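Local structure of glucokinase (Thermus thermophilus, 3VOV) at residues L130-S133 against T134-G138; G139-G143 against G144-R148; C171-E174 against G175-E178; R223-G226 against I227-S231; V241-G245 against G246-N250. The protein probably phosphorylates glucose and other hexoses with ATP, as a zinc-containing sugar kinase of the ROK family. One frame throughout, in Å; residues are numbered along the deposited sequence.

Contacts 1, 2 and 5 share the mixed sheet of one lobe of this actin-like fold, and contact 4 lies on the helix 212-236 packed against it. Contacts 1 and 2 follow each other along strand 136-142, with centres about 17 Å apart. Contact 5 is closer to contact 1, about 8 Å between centres, because strand 240-244 pairs with strand 127-132: Leu130 N lies 2.9 Å from Val242 O. Contact 3 holds half of the zinc site and reaches contact 1 where Glu178 OE1 lies 2.8 Å from Ile136 N, probably a hydrogen bond. The Ile136 side chain is about 9 Å from the zinc. Leu177 of contact 3 also packs on contact 4, its CD1 3.6 Å from Tyr224 O.

Contact 1 of 5, residues L130-S133 against T134-G138; sequences LTVS and TGIGG
Leu130 and Val132 face Gly138 and Ile136 across a tight antiparallel beta hairpin, in which strand 127-132 turns back into strand 136-142. The axes of the two paired portions come within 4.5 Å at 158°, close to antiparallel. Thr131 and Gly137 form the hydrogen-bonded pair: Thr131 N gives a short, nearly straight bond to Gly137 O (2.7 Å, 172°), and Gly137 N returns one to Thr131 O in the plane of that carbonyl. Nearer the turn, Ser133 N donates to Gly135 O at 2.9 Å, which closes the hairpin.

Leu130 shows how a side chain bridges the strands. Its CB stands off from the partner strand, 4.1 Å from Gly137 O. With CG opposite the backbone N (chi1 -165°), the chain leans across, and CG comes to 3.7 Å from that same oxygen. CD1 stays over Gly137 O (3.5 Å) and reaches Ile136 CG2 at 3.7 Å, while CD2 turns toward Val225 of helix 212-236. Val132 lies alongside Ile136 on the same face; Ile136 packs on helix 177-181 and Val132 on helix 246-249. On the other face Gly137 contributes no side chain to meet Thr131. The sequence STGIGGG and its place in the sheet are consistent with the second phosphate loop of the actin-like ATPases. Where Thr131 overhangs Gly137, its methyl CG2 is 3.4 Å from Gly137 O.

Contact 2 of 5, residues G139-G143 against G144-R148; sequences GVVLG and GRVLR
Val141 and the Gly144-Arg145 peptide fit together at the end of a beta hairpin that joins strand 136-142 to the edge strand 145-146 through a two-glycine turn. Leu142 and Arg145 flank the turn as a hydrogen-bonded pair, with Leu142 N 2.9 Å from Arg145 O and a return bond from Arg145 N that approaches Leu142 O from above the carbonyl plane. The hollow is the bare backbone of Gly144: the CG1 branch of Val141, set opposite its own N (chi1 -179°), drops onto it, 3.6 Å from Gly144 C. Its other branch, CG2, only grazes Val146 CG2 at 4.4 Å, and helix 107-118 covers both valines.

On the other face Leu147 packs between Val140 and Leu142: its CB sits against Val140 CB at 4.0 Å, and the CD1 methyl of Leu142 comes against its CG at 3.9 Å. Leu142 packs on Leu142, and Leu147 on Ala235, of the second subunit. In the conformer given, Arg145 bends away to a salt bridge with Asp299 of helix 284-299. Beyond the last direct strand bond, from Leu147 N to Val140 O (176°), a water spans the strands, accepting from Val140 N at 2.9 Å and donating to Leu147 O.

Contact 3 of 5, residues C171-E174 against G175-E178; sequences CGLE and GCLE. With ZN (zinc ion), chain G.
Cys171 and Cys176 meet at the zinc ion, in the CGLEGCLE portion of the zinc-binding motif of ROK proteins. The tight part is at the metal: Cys171 SG binds at 2.3 Å and Cys176 SG at 2.4 Å. The two sulfurs subtend about 111° at the zinc, close to tetrahedral, and His159 and Cys169 complete the site. Cys171 reaches it with SG held between its backbone N and carbonyl carbon (chi1 83°). Leu173 adds a looser contact on one flank, its CB 3.9 Å from Cys176 SG, and its N gives a weak bond of 3.5 Å to Cys171 SG that may slightly offset the sulfur's negative charge.

Away from the metal the chain runs on from Glu174 to Gly175, and the Glu174 carboxylate points out of the contact, held by Tyr266 OH of the second subunit, Gly165 N of its own chain and Arg216 of the third subunit. Gly172, at the outside of the loop, is partly open to solvent.

Cys176 is the N-cap of helix 177-181, so the metal ties the loop to the start of that helix. Leu177 lies against Tyr224 and Val225 of helix 212-236 and also packs on Leu130 of strand 127-132.

Contact 4 of 5, residues R223-G226 against I227-S231; sequences RYVG and IGLAS
Arg223 to Gly226 each accept a hydrogen bond from the residue four places on, in regular alpha-helical geometry within helix 212-236; Ile227 N to Arg223 O (2.8 Å) and Leu229 N to Val225 O (166° at the hydrogen) illustrate it. The side chains then fold back along this frame. Ile227 carries CG1 beside its own N (chi1 -67°), which lays that atom 3.2 Å from Arg223 O. Leu229 does likewise over Val225 O, its CG 3.4 Å away, and runs alongside Val225 pointing the same way, with CD1 3.8 Å from Val225 CG1. This pair forms an apolar strip between Leu130 of strand 127-132 and helix 253-265. Round the helix, Ile227 CD1 approaches the Tyr224 ring obliquely, 4.5 Å from Tyr224 CD1. Ala230 CB rests 3.4 Å from Gly226 O.

Hydrogen bonding inside the contact is thus a backbone matter, and the side chains that meet there are apolar. Polar ends serve the assembly instead: Tyr224 OH bonds Gly165 O of the third subunit, and Ser231 OG bonds Thr161 N of the second. These two turns of helix therefore join the hydrophobic core to two subunit interfaces.

Contact 5 of 5, residues V241-G245 against G246-N250; sequences VVLGG and GVALN
Leu249 swings CG beside its own backbone N and opposite its carbonyl carbon (chi1 -59°), which folds the side chain back over Gly245 and Gly244. Gly245 meets it with a positive phi of 89°, which turns the chain out of strand 240-244 and into the short helix 246-249. There CG of Leu249 lies 3.3 Å from Gly245 O and 3.9 Å from Gly244 CA, while the methyl CD2 extends along the strand to 3.6 Å from Leu243 O. Leu249 packs on the Gly244-Gly245 backbone, the positive phi explaining glycine at 245.

Ala248 fills the other flank. Its CB touches Leu243 CG at 4.1 Å and Gly244 O at 3.7 Å, beneath Tyr255 of helix 253-265 and beside Val132. The sequence LGGGVA and the strand-to-helix turn are consistent with the adenosine motif of the actin-like kinases.

Gly245 is the N-cap, and its carbonyl takes the bond from Leu249 N at 3.0 Å, nearly straight at the hydrogen (170°). At the far end Asn250 ND2 adds a weak bond to Gly246 O, which Asn250 N also reaches. The chemistry implies that backbone bonds hold this turn while leucine and alanine carbons grip the strand, with Gly246 left exposed on the outer side.

Contact 1 of 5, residues L130-S133 against T134-G138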
# COMPACT_ATOMS: atom_id res chain seq x y z
N LEU B 130 17.69 3.82 -15.80
CA LEU B 130 16.51 2.94 -15.83
C LEU B 130 15.98 2.93 -17.21
O LEU B 130 15.94 3.97 -17.87
CB LEU B 130 15.43 3.49 -14.89
CG LEU B 130 14.30 2.50 -14.55
CD1 LEU B 130 14.79 1.54 -13.48
CD2 LEU B 130 13.03 3.26 -14.06
N THR B 131 15.64 1.75 -17.71
CA THR B 131 15.02 1.67 -19.03
C THR B 131 13.65 1.07 -18.90
O THR B 131 13.50 -0.05 -18.39
CB THR B 131 15.91 0.87 -20.06
OG1 THR B 131 15.15 0.58 -21.24
CG2 THR B 131 16.43 -0.40 -19.45
N VAL B 132 12.65 1.81 -19.36
CA VAL B 132 11.27 1.33 -19.41
C VAL B 132 10.92 0.94 -20.85
O VAL B 132 10.82 1.77 -21.73
CB VAL B 132 10.26 2.41 -18.86
CG1 VAL B 132 8.83 1.87 -18.75
CG2 VAL B 132 10.73 2.87 -17.49
N SER B 133 10.76 -0.35 -21.06
CA SER B 133 10.37 -0.90 -22.33
C SER B 133 9.30 -1.96 -22.04
O SER B 133 8.39 -1.75 -21.24
CB SER B 133 11.61 -1.56 -22.98
OG SER B 133 11.32 -2.06 -24.26
N THR B 134 9.41 -3.10 -22.70
CA THR B 134 8.56 -4.24 -22.47
C THR B 134 8.62 -4.63 -20.98
O THR B 134 7.58 -4.84 -20.34
CB THR B 134 9.01 -5.42 -23.38
OG1 THR B 134 8.59 -5.15 -24.73
CG2 THR B 134 8.31 -6.65 -22.96
N GLY B 135 9.86 -4.73 -20.46
CA GLY B 135 10.17 -4.89 -19.04
C GLY B 135 10.78 -3.60 -18.49
O GLY B 135 10.91 -2.61 -19.21
N ILE B 136 11.14 -3.58 -17.20
CA ILE B 136 11.92 -2.48 -16.68
C ILE B 136 13.25 -3.03 -16.25
O ILE B 136 13.30 -3.93 -15.45
CB ILE B 136 11.23 -1.73 -15.50
CG1 ILE B 136 10.14 -0.81 -16.07
CG2 ILE B 136 12.27 -0.92 -14.71
CD1 ILE B 136 9.23 -0.13 -15.06
N GLY B 137 14.34 -2.47 -16.77
CA GLY B 137 15.65 -2.78 -16.28
C GLY B 137 16.45 -1.53 -15.97
O GLY B 137 15.95 -0.40 -16.10
N GLY B 138 17.70 -1.73 -15.59
CA GLY B 138 18.53 -0.58 -15.28
C GLY B 138 19.98 -0.92 -15.10
O GLY B 138 20.41 -2.02 -15.38

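Contact 2 of 5, residues G139-G143 against G144-R148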
# COMPACT_ATOMS: atom_id res chain seq x y z
N GLY B 139 20.74 0.04 -14.62
CA GLY B 139 22.15 -0.20 -14.36
C GLY B 139 22.66 0.87 -13.46
O GLY B 139 22.13 2.00 -13.47
N VAL B 140 23.64 0.51 -12.62
CA VAL B 140 24.31 1.43 -11.74
C VAL B 140 25.80 1.52 -12.12
O VAL B 140 26.48 0.49 -12.22
CB VAL B 140 24.20 0.99 -10.27
CG1 VAL B 140 24.71 2.13 -9.37
CG2 VAL B 140 22.72 0.71 -9.92
N VAL B 141 26.26 2.75 -12.32
CA VAL B 141 27.65 3.05 -12.73
C VAL B 141 28.28 3.87 -11.62
O VAL B 141 27.81 4.96 -11.29
CB VAL B 141 27.70 3.81 -14.07
CG1 VAL B 141 29.16 4.11 -14.52
CG2 VAL B 141 26.97 2.96 -15.19
N LEU B 142 29.28 3.29 -10.99
CA LEU B 142 30.04 3.98 -9.97
C LEU B 142 31.55 3.96 -10.25
O LEU B 142 32.03 2.95 -10.76
CB LEU B 142 29.86 3.19 -8.64
CG LEU B 142 28.45 2.72 -8.19
CD1 LEU B 142 28.47 1.78 -6.98
CD2 LEU B 142 27.55 3.90 -7.90
N GLY B 143 32.32 5.03 -9.92
CA GLY B 143 33.13 5.87 -10.99
C GLY B 143 33.37 4.95 -12.21
O GLY B 143 34.50 4.48 -12.44
N GLY B 144 32.37 4.88 -13.08
CA GLY B 144 32.74 4.96 -14.53
C GLY B 144 32.64 3.44 -14.86
O GLY B 144 32.85 3.06 -15.99
N ARG B 145 32.35 2.58 -13.85
CA ARG B 145 32.17 1.13 -14.05
C ARG B 145 30.82 0.58 -13.51
O ARG B 145 30.31 1.02 -12.48
CB ARG B 145 33.30 0.28 -13.43
CG ARG B 145 34.75 0.66 -13.78
CD ARG B 145 35.20 0.40 -15.25
NE ARG B 145 34.56 -0.70 -15.97
CZ ARG B 145 35.11 -1.88 -16.29
NH1 ARG B 145 34.39 -2.76 -16.98
NH2 ARG B 145 36.36 -2.18 -15.97
N VAL B 146 30.27 -0.38 -14.25
CA VAL B 146 29.03 -1.07 -13.87
C VAL B 146 29.16 -1.83 -12.53
O VAL B 146 30.11 -2.60 -12.29
CB VAL B 146 28.55 -2.01 -15.02
CG1 VAL B 146 27.44 -2.94 -14.55
CG2 VAL B 146 28.11 -1.17 -16.23
N LEU B 147 28.18 -1.60 -11.66
CA LEU B 147 28.02 -2.39 -10.43
C LEU B 147 27.40 -3.73 -10.81
O LEU B 147 26.24 -3.79 -11.15
CB LEU B 147 27.05 -1.68 -9.47
CG LEU B 147 27.14 -1.75 -7.94
CD1 LEU B 147 25.72 -1.69 -7.27
CD2 LEU B 147 28.01 -2.86 -7.37
N ARG B 148 28.15 -4.80 -10.72
CA ARG B 148 27.66 -6.10 -11.12
C ARG B 148 27.07 -6.94 -9.99
O ARG B 148 26.25 -7.80 -10.28
CB ARG B 148 28.73 -6.90 -11.88
CG ARG B 148 28.70 -6.61 -13.45
CD ARG B 148 29.75 -7.42 -14.24
NE ARG B 148 30.23 -6.67 -15.40
CZ ARG B 148 31.51 -6.29 -15.59
NH1 ARG B 148 32.45 -6.60 -14.69
NH2 ARG B 148 31.86 -5.60 -16.68
O HOH W 1 24.27 -2.32 -12.51

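Contact 3 of 5, residues C171-E174 against G175-E178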
# COMPACT_ATOMS: atom_id res chain seq x y z
N CYS B 171 9.34 -12.00 -12.03
CA CYS B 171 10.50 -12.50 -11.23
C CYS B 171 10.14 -13.47 -10.08
O CYS B 171 11.00 -14.22 -9.62
CB CYS B 171 11.35 -11.34 -10.71
SG CYS B 171 10.70 -10.61 -9.19
N GLY B 172 8.88 -13.47 -9.64
CA GLY B 172 8.45 -14.36 -8.59
C GLY B 172 7.96 -13.59 -7.37
O GLY B 172 7.46 -14.19 -6.37
N LEU B 173 8.10 -12.26 -7.43
CA LEU B 173 7.62 -11.39 -6.37
C LEU B 173 6.32 -10.66 -6.74
O LEU B 173 5.59 -11.10 -7.62
CB LEU B 173 8.71 -10.37 -5.97
CG LEU B 173 10.09 -10.97 -5.65
CD1 LEU B 173 11.12 -9.86 -5.42
CD2 LEU B 173 10.01 -11.97 -4.48
N GLU B 174 6.04 -9.55 -6.07
CA GLU B 174 4.84 -8.79 -6.45
C GLU B 174 5.12 -7.33 -6.12
O GLU B 174 5.89 -7.05 -5.22
CB GLU B 174 3.60 -9.30 -5.67
CG GLU B 174 3.24 -8.52 -4.38
CD GLU B 174 4.15 -8.83 -3.19
OE1 GLU B 174 4.94 -9.83 -3.22
OE2 GLU B 174 4.06 -8.08 -2.20
N GLY B 175 4.51 -6.40 -6.84
CA GLY B 175 4.70 -4.99 -6.51
C GLY B 175 6.05 -4.41 -6.88
O GLY B 175 6.40 -3.34 -6.38
N CYS B 176 6.82 -5.14 -7.72
CA CYS B 176 8.09 -4.68 -8.26
C CYS B 176 7.82 -3.49 -9.14
O CYS B 176 6.75 -3.41 -9.76
CB CYS B 176 8.74 -5.80 -9.10
SG CYS B 176 9.34 -7.10 -8.09
N LEU B 177 8.79 -2.59 -9.28
CA LEU B 177 8.63 -1.50 -10.22
C LEU B 177 8.23 -2.04 -11.61
O LEU B 177 7.32 -1.51 -12.27
CB LEU B 177 9.93 -0.68 -10.28
CG LEU B 177 10.01 0.46 -11.29
CD1 LEU B 177 8.83 1.44 -11.17
CD2 LEU B 177 11.39 1.20 -11.15
N GLU B 178 8.91 -3.12 -12.06
CA GLU B 178 8.57 -3.69 -13.37
C GLU B 178 7.10 -4.04 -13.46
O GLU B 178 6.41 -3.74 -14.44
CB GLU B 178 9.39 -4.96 -13.64
CG GLU B 178 8.98 -5.60 -14.96
CD GLU B 178 10.02 -6.59 -15.46
OE1 GLU B 178 11.00 -6.13 -16.08
OE2 GLU B 178 9.88 -7.81 -15.21
ZN ZN G . 10.01 -8.54 -9.95

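Contact 4 of 5, residues R223-G226 against I227-S231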
# COMPACT_ATOMS: atom_id res chain seq x y z
N ARG B 223 4.01 7.88 -11.98
CA ARG B 223 4.41 8.19 -10.61
C ARG B 223 5.25 7.07 -9.94
O ARG B 223 6.12 7.38 -9.13
CB ARG B 223 3.17 8.47 -9.73
CG ARG B 223 2.34 9.75 -10.18
CD ARG B 223 1.37 10.18 -9.07
NE ARG B 223 0.36 9.15 -8.88
CZ ARG B 223 -0.72 9.02 -9.65
NH1 ARG B 223 -0.97 9.88 -10.63
NH2 ARG B 223 -1.56 8.03 -9.40
N TYR B 224 4.93 5.79 -10.20
CA TYR B 224 5.71 4.70 -9.59
C TYR B 224 7.15 4.74 -10.09
O TYR B 224 8.08 4.45 -9.33
CB TYR B 224 5.10 3.33 -9.86
CG TYR B 224 3.98 2.97 -8.87
CD1 TYR B 224 4.23 2.93 -7.49
CD2 TYR B 224 2.72 2.64 -9.33
CE1 TYR B 224 3.19 2.56 -6.57
CE2 TYR B 224 1.68 2.29 -8.45
CZ TYR B 224 1.92 2.29 -7.09
OH TYR B 224 0.91 1.93 -6.28
N VAL B 225 7.33 5.13 -11.35
CA VAL B 225 8.71 5.27 -11.87
C VAL B 225 9.41 6.40 -11.11
O VAL B 225 10.53 6.21 -10.67
CB VAL B 225 8.74 5.51 -13.39
CG1 VAL B 225 10.20 5.79 -13.83
CG2 VAL B 225 8.16 4.25 -14.14
N GLY B 226 8.73 7.55 -10.94
CA GLY B 226 9.28 8.66 -10.18
C GLY B 226 9.63 8.27 -8.75
O GLY B 226 10.69 8.64 -8.20
N ILE B 227 8.72 7.53 -8.12
CA ILE B 227 8.95 7.11 -6.76
C ILE B 227 10.12 6.13 -6.68
O ILE B 227 10.94 6.20 -5.73
CB ILE B 227 7.68 6.44 -6.13
CG1 ILE B 227 6.57 7.49 -5.96
CG2 ILE B 227 8.01 5.79 -4.74
CD1 ILE B 227 5.18 6.84 -5.58
N GLY B 228 10.18 5.18 -7.63
CA GLY B 228 11.24 4.16 -7.57
C GLY B 228 12.61 4.78 -7.78
O GLY B 228 13.56 4.45 -7.09
N LEU B 229 12.71 5.73 -8.70
CA LEU B 229 13.97 6.45 -8.94
C LEU B 229 14.36 7.32 -7.74
O LEU B 229 15.51 7.32 -7.33
CB LEU B 229 13.84 7.29 -10.21
CG LEU B 229 13.75 6.51 -11.56
CD1 LEU B 229 13.45 7.50 -12.69
CD2 LEU B 229 15.07 5.72 -11.83
N ALA B 230 13.39 8.01 -7.12
CA ALA B 230 13.71 8.81 -5.92
C ALA B 230 14.24 7.92 -4.81
O ALA B 230 15.13 8.31 -4.06
CB ALA B 230 12.45 9.59 -5.43
N SER B 231 13.65 6.74 -4.66
CA SER B 231 14.00 5.79 -3.61
C SER B 231 15.45 5.27 -3.84
O SER B 231 16.30 5.21 -2.92
CB SER B 231 12.98 4.63 -3.66
OG SER B 231 12.80 4.02 -2.42

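Contact 5 of 5, residues V241-G245 against G246-N250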
# COMPACT_ATOMS: atom_id res chain seq x y z
N VAL B 241 20.51 10.91 -12.67
CA VAL B 241 19.62 9.80 -13.00
C VAL B 241 19.26 9.88 -14.48
O VAL B 241 18.82 10.95 -14.98
CB VAL B 241 18.37 9.84 -12.12
CG1 VAL B 241 17.39 8.73 -12.54
CG2 VAL B 241 18.78 9.70 -10.65
N VAL B 242 19.41 8.78 -15.20
CA VAL B 242 19.09 8.76 -16.64
C VAL B 242 17.91 7.82 -16.89
O VAL B 242 17.93 6.69 -16.39
CB VAL B 242 20.31 8.29 -17.50
CG1 VAL B 242 19.99 8.32 -19.04
CG2 VAL B 242 21.54 9.14 -17.22
N LEU B 243 16.91 8.29 -17.63
CA LEU B 243 15.75 7.46 -17.95
C LEU B 243 15.64 7.26 -19.45
O LEU B 243 15.56 8.22 -20.23
CB LEU B 243 14.44 8.09 -17.41
CG LEU B 243 13.11 7.36 -17.66
CD1 LEU B 243 13.09 6.00 -16.98
CD2 LEU B 243 11.92 8.21 -17.16
N GLY B 244 15.62 5.99 -19.86
CA GLY B 244 15.45 5.65 -21.27
C GLY B 244 14.43 4.56 -21.47
O GLY B 244 13.54 4.33 -20.63
N GLY B 245 14.57 3.90 -22.61
CA GLY B 245 13.66 2.88 -23.07
C GLY B 245 12.51 3.42 -23.89
O GLY B 245 12.02 4.49 -23.61
N GLY B 246 11.99 2.61 -24.81
CA GLY B 246 11.01 3.11 -25.77
C GLY B 246 9.68 3.49 -25.18
O GLY B 246 8.99 4.38 -25.71
N VAL B 247 9.29 2.81 -24.10
CA VAL B 247 8.01 3.10 -23.50
C VAL B 247 8.05 4.45 -22.78
O VAL B 247 7.11 5.25 -22.93
CB VAL B 247 7.53 1.93 -22.59
CG1 VAL B 247 6.36 2.32 -21.80
CG2 VAL B 247 7.20 0.70 -23.45
N ALA B 248 9.11 4.73 -22.02
CA ALA B 248 9.18 6.01 -21.33
C ALA B 248 9.44 7.17 -22.33
O ALA B 248 8.79 8.21 -22.29
CB ALA B 248 10.24 5.98 -20.30
N LEU B 249 10.40 6.99 -23.22
CA LEU B 249 10.78 8.08 -24.13
C LEU B 249 9.67 8.48 -25.13
O LEU B 249 9.56 9.64 -25.48
CB LEU B 249 12.10 7.77 -24.87
CG LEU B 249 13.33 7.51 -23.98
CD1 LEU B 249 14.48 7.00 -24.81
CD2 LEU B 249 13.77 8.76 -23.29
N ASN B 250 8.85 7.53 -25.57
CA ASN B 250 7.79 7.86 -26.53
C ASN B 250 6.41 8.03 -25.91
O ASN B 250 5.43 8.19 -26.62
CB ASN B 250 7.79 6.84 -27.67
CG ASN B 250 9.09 6.87 -28.45
OD1 ASN B 250 9.52 7.92 -28.93
ND2 ASN B 250 9.75 5.72 -28.55